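Long-range contact in beta-galactosidase (Geobacillus stearothermophilus, PDB 4OIF), which probably hydrolyses terminal non-reducing beta-D-galactose residues in beta-D-galactosides, as a zinc-binding trimeric member of glycoside hydrolase family 42: residues W191-Y200 with E214-D223. Sequence-based numbering, arbitrary orientation.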
loop_
_atom_site.group_PDB
_atom_site.type_symbol
_atom_site.label_atom_id
_atom_site.label_comp_id
_atom_site.label_asym_id
_atom_site.label_seq_id
_atom_site.Cartn_x
_atom_site.Cartn_y
_atom_site.Cartn_z
ATOM N N TRP A 191 2.469 -11.629 30.846
ATOM C CA TRP A 191 1.930 -11.020 29.629
ATOM C C TRP A 191 1.025 -9.832 29.887
ATOM O O TRP A 191 0.578 -9.186 28.934
ATOM C CB TRP A 191 1.141 -12.042 28.827
ATOM C CG TRP A 191 1.960 -13.074 28.192
ATOM C CD1 TRP A 191 3.320 -13.211 28.255
ATOM C CD2 TRP A 191 1.485 -14.137 27.375
ATOM N NE1 TRP A 191 3.717 -14.303 27.519
ATOM C CE2 TRP A 191 2.606 -14.887 26.970
ATOM C CE3 TRP A 191 0.219 -14.528 26.943
ATOM C CZ2 TRP A 191 2.496 -16.000 26.157
ATOM C CZ3 TRP A 191 0.109 -15.637 26.144
ATOM C CH2 TRP A 191 1.239 -16.363 25.757
ATOM N N TRP A 192 0.738 -9.572 31.165
ATOM C CA TRP A 192 -0.174 -8.498 31.592
ATOM C C TRP A 192 -1.549 -8.635 30.923
ATOM O O TRP A 192 -2.080 -7.678 30.345
ATOM C CB TRP A 192 0.436 -7.117 31.296
ATOM C CG TRP A 192 -0.068 -6.033 32.216
ATOM C CD1 TRP A 192 -1.015 -5.100 31.933
ATOM C CD2 TRP A 192 0.336 -5.795 33.578
ATOM N NE1 TRP A 192 -1.226 -4.292 33.026
ATOM C CE2 TRP A 192 -0.412 -4.697 34.049
ATOM C CE3 TRP A 192 1.259 -6.399 34.436
ATOM C CZ2 TRP A 192 -0.267 -4.188 35.339
ATOM C CZ3 TRP A 192 1.405 -5.895 35.714
ATOM C CH2 TRP A 192 0.643 -4.799 36.156
ATOM N N THR A 193 -2.126 -9.828 31.011
ATOM C CA THR A 193 -3.355 -10.128 30.291
ATOM C C THR A 193 -4.599 -9.532 30.936
ATOM O O THR A 193 -5.672 -9.561 30.331
ATOM C CB THR A 193 -3.573 -11.638 30.148
ATOM O OG1 THR A 193 -3.480 -12.260 31.432
ATOM C CG2 THR A 193 -2.529 -12.229 29.223
ATOM N N SER A 194 -4.467 -8.992 32.143
ATOM C CA SER A 194 -5.584 -8.292 32.768
ATOM C C SER A 194 -6.076 -7.142 31.894
ATOM O O SER A 194 -7.265 -6.837 31.853
ATOM C CB SER A 194 -5.183 -7.767 34.145
ATOM O OG SER A 194 -3.948 -7.082 34.072
ATOM N N PHE A 195 -5.138 -6.505 31.203
ATOM C CA PHE A 195 -5.426 -5.438 30.257
ATOM C C PHE A 195 -6.376 -5.925 29.150
ATOM O O PHE A 195 -6.127 -6.949 28.513
ATOM C CB PHE A 195 -4.103 -4.923 29.671
ATOM C CG PHE A 195 -4.264 -3.855 28.636
ATOM C CD1 PHE A 195 -4.542 -2.548 29.006
ATOM C CD2 PHE A 195 -4.125 -4.154 27.287
ATOM C CE1 PHE A 195 -4.687 -1.555 28.048
ATOM C CE2 PHE A 195 -4.266 -3.159 26.324
ATOM C CZ PHE A 195 -4.549 -1.862 26.708
ATOM N N TRP A 196 -7.470 -5.196 28.945
ATOM C CA TRP A 196 -8.481 -5.544 27.938
ATOM C C TRP A 196 -9.089 -6.934 28.161
ATOM O O TRP A 196 -9.503 -7.598 27.212
ATOM C CB TRP A 196 -7.893 -5.443 26.521
ATOM C CG TRP A 196 -7.690 -4.024 26.079
ATOM C CD1 TRP A 196 -8.026 -2.905 26.767
ATOM C CD2 TRP A 196 -7.100 -3.581 24.855
ATOM N NE1 TRP A 196 -7.684 -1.783 26.051
ATOM C CE2 TRP A 196 -7.114 -2.172 24.870
ATOM C CE3 TRP A 196 -6.546 -4.238 23.753
ATOM C CZ2 TRP A 196 -6.593 -1.407 23.825
ATOM C CZ3 TRP A 196 -6.033 -3.472 22.712
ATOM C CH2 TRP A 196 -6.058 -2.076 22.757
ATOM N N SER A 197 -9.122 -7.355 29.425
ATOM C CA SER A 197 -9.874 -8.531 29.867
ATOM C C SER A 197 -9.411 -9.800 29.138
ATOM O O SER A 197 -10.211 -10.679 28.801
ATOM C CB SER A 197 -11.382 -8.299 29.680
ATOM O OG SER A 197 -12.143 -9.212 30.460
ATOM N N HIS A 198 -8.102 -9.888 28.938
ATOM C CA HIS A 198 -7.493 -10.948 28.154
ATOM C C HIS A 198 -6.988 -12.114 29.004
ATOM O O HIS A 198 -6.393 -13.052 28.478
ATOM C CB HIS A 198 -6.349 -10.366 27.319
ATOM C CG HIS A 198 -6.820 -9.582 26.132
ATOM N ND1 HIS A 198 -6.038 -8.641 25.492
ATOM C CD2 HIS A 198 -8.000 -9.605 25.468
ATOM C CE1 HIS A 198 -6.715 -8.125 24.482
ATOM N NE2 HIS A 198 -7.909 -8.693 24.446
ATOM N N THR A 199 -7.249 -12.064 30.308
ATOM C CA THR A 199 -6.793 -13.108 31.220
ATOM C C THR A 199 -7.252 -14.502 30.789
ATOM O O THR A 199 -8.439 -14.740 30.536
ATOM C CB THR A 199 -7.279 -12.859 32.657
ATOM O OG1 THR A 199 -6.943 -11.523 33.058
ATOM C CG2 THR A 199 -6.646 -13.865 33.618
ATOM N N TYR A 200 -6.299 -15.422 30.698
ATOM C CA TYR A 200 -6.611 -16.778 30.268
ATOM C C TYR A 200 -6.944 -17.639 31.469
ATOM O O TYR A 200 -6.218 -17.629 32.459
ATOM C CB TYR A 200 -5.440 -17.384 29.494
ATOM C CG TYR A 200 -5.098 -16.660 28.217
ATOM C CD1 TYR A 200 -5.903 -16.778 27.082
ATOM C CD2 TYR A 200 -3.969 -15.853 28.136
ATOM C CE1 TYR A 200 -5.585 -16.119 25.894
ATOM C CE2 TYR A 200 -3.643 -15.196 26.956
ATOM C CZ TYR A 200 -4.451 -15.334 25.842
ATOM O OH TYR A 200 -4.127 -14.674 24.676
ATOM N N GLU A 214 -5.794 -12.284 18.039
ATOM C CA GLU A 214 -5.107 -11.529 19.067
ATOM C C GLU A 214 -3.738 -11.081 18.567
ATOM O O GLU A 214 -2.897 -11.910 18.254
ATOM C CB GLU A 214 -4.950 -12.376 20.327
ATOM C CG GLU A 214 -4.341 -11.620 21.483
ATOM C CD GLU A 214 -5.161 -10.396 21.843
ATOM O OE1 GLU A 214 -4.844 -9.286 21.337
ATOM O OE2 GLU A 214 -6.135 -10.557 22.616
ATOM N N HIS A 215 -3.507 -9.779 18.492
ATOM C CA HIS A 215 -2.204 -9.282 18.066
ATOM C C HIS A 215 -1.795 -8.089 18.923
ATOM O O HIS A 215 -0.857 -7.367 18.592
ATOM C CB HIS A 215 -2.228 -8.903 16.582
ATOM C CG HIS A 215 -3.370 -8.015 16.214
ATOM N ND1 HIS A 215 -3.371 -6.661 16.475
ATOM C CD2 HIS A 215 -4.564 -8.290 15.635
ATOM C CE1 HIS A 215 -4.514 -6.138 16.066
ATOM N NE2 HIS A 215 -5.254 -7.107 15.550
ATOM N N THR A 216 -2.513 -7.898 20.027
ATOM C CA THR A 216 -2.319 -6.757 20.917
ATOM C C THR A 216 -1.685 -7.141 22.261
ATOM O O THR A 216 -1.520 -6.288 23.142
ATOM C CB THR A 216 -3.658 -6.034 21.210
ATOM O OG1 THR A 216 -4.516 -6.896 21.977
ATOM C CG2 THR A 216 -4.355 -5.651 19.918
ATOM N N ILE A 217 -1.342 -8.416 22.434
ATOM C CA ILE A 217 -0.612 -8.834 23.631
ATOM C C ILE A 217 0.864 -9.066 23.278
ATOM O O ILE A 217 1.208 -10.044 22.618
ATOM C CB ILE A 217 -1.215 -10.107 24.274
ATOM C CG1 ILE A 217 -2.736 -9.987 24.431
ATOM C CG2 ILE A 217 -0.580 -10.372 25.629
ATOM C CD1 ILE A 217 -3.397 -11.240 25.038
ATOM N N HIS A 218 1.724 -8.152 23.722
ATOM C CA HIS A 218 3.136 -8.176 23.373
ATOM C C HIS A 218 3.822 -9.464 23.814
ATOM O O HIS A 218 4.623 -10.027 23.077
ATOM C CB HIS A 218 3.866 -6.978 23.988
ATOM C CG HIS A 218 3.422 -5.646 23.456
ATOM N ND1 HIS A 218 3.473 -5.323 22.116
ATOM C CD2 HIS A 218 2.944 -4.547 24.090
ATOM C CE1 HIS A 218 3.034 -4.086 21.947
ATOM N NE2 HIS A 218 2.698 -3.596 23.127
ATOM N N GLY A 219 3.509 -9.928 25.016
ATOM C CA GLY A 219 4.155 -11.112 25.566
ATOM C C GLY A 219 3.817 -12.350 24.763
ATOM O O GLY A 219 4.654 -13.237 24.586
ATOM N N LEU A 220 2.581 -12.400 24.267
ATOM C CA LEU A 220 2.163 -13.464 23.366
ATOM C C LEU A 220 2.949 -13.376 22.062
ATOM O O LEU A 220 3.440 -14.381 21.574
ATOM C CB LEU A 220 0.656 -13.400 23.095
ATOM C CG LEU A 220 0.111 -14.261 21.946
ATOM C CD1 LEU A 220 0.484 -15.737 22.102
ATOM C CD2 LEU A 220 -1.401 -14.111 21.804
ATOM N N ASN A 221 3.073 -12.182 21.495
ATOM C CA ASN A 221 3.810 -12.032 20.240
ATOM C C ASN A 221 5.271 -12.494 20.371
ATOM O O ASN A 221 5.795 -13.266 19.534
ATOM C CB ASN A 221 3.744 -10.577 19.768
ATOM C CG ASN A 221 2.323 -10.089 19.592
ATOM O OD1 ASN A 221 1.434 -10.860 19.253
ATOM N ND2 ASN A 221 2.106 -8.804 19.803
ATOM N N LEU A 222 5.903 -12.035 21.448
ATOM C CA LEU A 222 7.286 -12.359 21.767
ATOM C C LEU A 222 7.468 -13.865 21.979
ATOM O O LEU A 222 8.281 -14.506 21.301
ATOM C CB LEU A 222 7.716 -11.580 23.009
ATOM C CG LEU A 222 9.166 -11.674 23.486
ATOM C CD1 LEU A 222 10.151 -11.291 22.384
ATOM C CD2 LEU A 222 9.351 -10.774 24.705
ATOM N N ASP A 223 6.699 -14.429 22.907
ATOM C CA ASP A 223 6.768 -15.861 23.155
ATOM C C ASP A 223 6.475 -16.676 21.895
ATOM O O ASP A 223 7.066 -17.733 21.707
ATOM C CB ASP A 223 5.813 -16.277 24.282
ATOM C CG ASP A 223 6.449 -16.157 25.657
ATOM O OD1 ASP A 223 7.667 -15.904 25.724
ATOM O OD2 ASP A 223 5.740 -16.334 26.668
HETATM O O HOH W 1 2.138 -8.337 26.914
HETATM O O HOH W 2 -3.858 -6.665 24.712
HETATM O O HOH W 3 -6.319 -13.029 23.611
#
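The indole of Trp191 lies flat over the first turn of helix 218-246, one face covering the backbone from Gly219 to Leu220. Gly219 CA makes a CH-pi contact with the five-membered ring, 3.8 Å from its centroid, and Leu220 CB does the same over the six-membered ring at 4.0 Å. Having no side chain, Gly219 lets the indole settle directly on the helix backbone. Trp191 NE1 donates within its ring plane to Asp223 OD2 at 3.0 Å, a bent bond (139°) that meets the carboxylate from above its plane. Asp223 OD2 also bonds Tyr180, while OD1 forms salt bridges with Lys179 and Arg226. A leucine in place of Trp191 would probably leave a gap over Gly219 and Leu220 and take from Asp223 OD2 its indole N-H donor. The chain leaves helix 184-191 through a Schellman motif, with Trp192 at positive phi, and Ile217 is the N-cap residue of helix 218-246; the contact thus joins the ends of two helices of the TIM-barrel domain, beside the second subunit of the trimer. A water bridges them, donating to Trp191 O and accepting from Gly219 N. With CG1 anti to its carbonyl carbon (chi1 -48°), Ile217 runs alongside His198, pointing the opposite way, and brings CD1 to 3.5 Å from Tyr200 OH, while its CG2 branch packs against Trp191 CB. Over one face of the His198 imidazole sits Glu214 OE2, 3.1 Å from CE1, the planes of ring and carboxylate 67° apart. Both groups reach the second subunit: His198 NE2 bonds Gly118 O there, and Glu214 OE2 bonds Gly118 N. Glu214 OE1 accepts from Thr216 N through its anti lone pair, and Thr216 OG1 lies at the edge of the Trp196 ring, 3.8 Å from CE3.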